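Long-range contact in putative esterase aq_1494 (Aquifex aeolicus, PDB 2EGR), which probably hydrolyses fatty acyl-CoA thioesters, as a hotdog-fold member of the 4-hydroxybenzoyl-CoA thioesterase family: residues A[55-60]-A[106-111]. Residues are numbered along the deposited sequence; the frame is centred on the assembly and turned at random.
Sequences VLLNAY and KHCMVK
A classic beta bulge interrupts the antiparallel pairing here: L57 and N58 on one strand both face K106 on the other. L57 N donates to K106 O at 2.7 Å, while K106 N reaches back to N58 O at 3.0 Å. Before the bulge on strand 52-63, V55 and C108 form a hydrogen-bonded pair, V55 N to C108 O (2.7 Å, 171° at the hydrogen) and C108 N to V55 O, the latter donor lying in the carbonyl plane. In this hotdog-fold sheet, strand 52-63 runs beside strand 98-111, and from the bulge onward N58, A59 and Y60 pair antiparallel with a strand of the second subunit, continuing the sheet across the interface. At the bulge the L57 side chain leans toward the facing strand, its methyls reaching the side that carries V55, N58, K106 and C108. With CG anti to the carbonyl carbon (chi1 -77°), the L57 branch reaches across: CD2 lies 4.0 Å from C108 SG, and CD1 rests on the extended aliphatic chain of K106. Replacing L57 with an alanine would probably leave C108 SG and the lysine methylenes without this apolar cover. V55 CG2 meets V110 CG2 at 3.8 Å. On the other face, L56 CD1 packs obliquely on the H107 ring, which also meets that of F87.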
loop_
_atom_site.group_PDB
_atom_site.type_symbol
_atom_site.label_atom_id
_atom_site.label_comp_id
_atom_site.label_asym_id
_atom_site.label_seq_id
_atom_site.Cartn_x
_atom_site.Cartn_y
_atom_site.Cartn_z
ATOM N N VAL A 55 3.069 9.466 18.286
ATOM C CA VAL A 55 4.114 9.704 17.283
ATOM C C VAL A 55 5.161 8.601 17.329
ATOM O O VAL A 55 5.755 8.311 18.375
ATOM C CB VAL A 55 4.783 11.116 17.440
ATOM C CG1 VAL A 55 6.026 11.250 16.521
ATOM C CG2 VAL A 55 3.775 12.212 17.183
ATOM N N LEU A 56 5.389 7.964 16.191
ATOM C CA LEU A 56 6.428 6.942 16.120
ATOM C C LEU A 56 7.843 7.550 16.058
ATOM O O LEU A 56 8.128 8.435 15.228
ATOM C CB LEU A 56 6.190 6.052 14.899
ATOM C CG LEU A 56 7.213 4.934 14.705
ATOM C CD1 LEU A 56 7.075 3.866 15.800
ATOM C CD2 LEU A 56 7.028 4.295 13.350
ATOM N N LEU A 57 8.718 7.074 16.938
ATOM C CA LEU A 57 10.098 7.579 17.006
ATOM C C LEU A 57 11.086 6.737 16.212
ATOM O O LEU A 57 11.943 7.267 15.461
ATOM C CB LEU A 57 10.546 7.675 18.470
ATOM C CG LEU A 57 10.024 8.863 19.277
ATOM C CD1 LEU A 57 10.450 8.640 20.731
ATOM C CD2 LEU A 57 10.513 10.240 18.757
ATOM N N ASN A 58 10.991 5.424 16.399
ATOM C CA ASN A 58 11.764 4.455 15.647
ATOM C C ASN A 58 11.060 3.105 15.609
ATOM O O ASN A 58 10.141 2.842 16.413
ATOM C CB ASN A 58 13.201 4.294 16.171
ATOM C CG ASN A 58 13.251 3.774 17.601
ATOM O OD1 ASN A 58 12.865 2.636 17.885
ATOM N ND2 ASN A 58 13.738 4.623 18.513
ATOM N N ALA A 59 11.482 2.280 14.657
ATOM C CA ALA A 59 10.930 0.941 14.457
ATOM C C ALA A 59 12.000 0.017 13.906
ATOM O O ALA A 59 12.854 0.441 13.088
ATOM C CB ALA A 59 9.702 1.007 13.496
ATOM N N TYR A 60 11.927 -1.248 14.301
ATOM C CA TYR A 60 12.883 -2.248 13.946
ATOM C C TYR A 60 12.140 -3.553 13.691
ATOM O O TYR A 60 11.213 -3.917 14.443
ATOM C CB TYR A 60 13.885 -2.467 15.105
ATOM C CG TYR A 60 14.780 -3.657 14.888
ATOM C CD1 TYR A 60 15.879 -3.579 14.010
ATOM C CD2 TYR A 60 14.519 -4.877 15.504
ATOM C CE1 TYR A 60 16.704 -4.688 13.794
ATOM C CE2 TYR A 60 15.342 -5.980 15.300
ATOM C CZ TYR A 60 16.439 -5.872 14.455
ATOM O OH TYR A 60 17.231 -6.972 14.215
ATOM N N LYS A 106 9.027 2.426 19.197
ATOM C CA LYS A 106 9.026 3.400 20.280
ATOM C C LYS A 106 8.235 4.628 19.865
ATOM O O LYS A 106 8.319 5.097 18.693
ATOM C CB LYS A 106 10.459 3.754 20.685
ATOM C CG LYS A 106 10.545 4.784 21.778
ATOM C CD LYS A 106 11.992 5.166 22.062
ATOM C CE LYS A 106 12.098 5.862 23.414
ATOM N NZ LYS A 106 13.414 6.556 23.531
ATOM N N HIS A 107 7.459 5.141 20.813
ATOM C CA HIS A 107 6.463 6.181 20.579
ATOM C C HIS A 107 6.526 7.294 21.613
ATOM O O HIS A 107 6.962 7.096 22.740
ATOM C CB HIS A 107 5.043 5.595 20.620
ATOM C CG HIS A 107 4.832 4.453 19.679
ATOM N ND1 HIS A 107 5.191 3.157 19.988
ATOM C CD2 HIS A 107 4.339 4.417 18.424
ATOM C CE1 HIS A 107 4.917 2.371 18.966
ATOM N NE2 HIS A 107 4.414 3.115 17.996
ATOM N N CYS A 108 6.048 8.449 21.217
ATOM C CA CYS A 108 5.838 9.539 22.134
ATOM C C CYS A 108 4.500 10.147 21.781
ATOM O O CYS A 108 3.794 9.630 20.902
ATOM C CB CYS A 108 7.011 10.529 22.069
ATOM S SG CYS A 108 7.143 11.477 20.556
ATOM N N MET A 109 4.110 11.201 22.496
ATOM C CA MET A 109 2.790 11.774 22.329
ATOM C C MET A 109 2.818 13.280 22.153
ATOM O O MET A 109 3.673 13.984 22.715
ATOM C CB MET A 109 1.862 11.376 23.483
ATOM C CG MET A 109 1.438 9.903 23.457
ATOM S SD MET A 109 0.108 9.473 24.589
ATOM C CE MET A 109 0.469 7.772 24.734
ATOM N N VAL A 110 1.868 13.764 21.366
ATOM C CA VAL A 110 1.839 15.155 20.949
ATOM C C VAL A 110 0.442 15.752 21.117
ATOM O O VAL A 110 -0.583 15.114 20.797
ATOM C CB VAL A 110 2.394 15.288 19.479
ATOM C CG1 VAL A 110 1.833 16.503 18.741
ATOM C CG2 VAL A 110 3.921 15.286 19.485
ATOM N N LYS A 111 0.415 16.970 21.655
ATOM C CA LYS A 111 -0.798 17.772 21.753
ATOM C C LYS A 111 -0.453 19.248 21.535
ATOM O O LYS A 111 0.541 19.751 22.092
ATOM C CB LYS A 111 -1.474 17.572 23.114
ATOM C CG LYS A 111 -2.956 17.920 23.115
ATOM C CD LYS A 111 -3.496 18.074 24.521
ATOM C CE LYS A 111 -4.968 18.470 24.497
ATOM N NZ LYS A 111 -5.502 18.769 25.862
#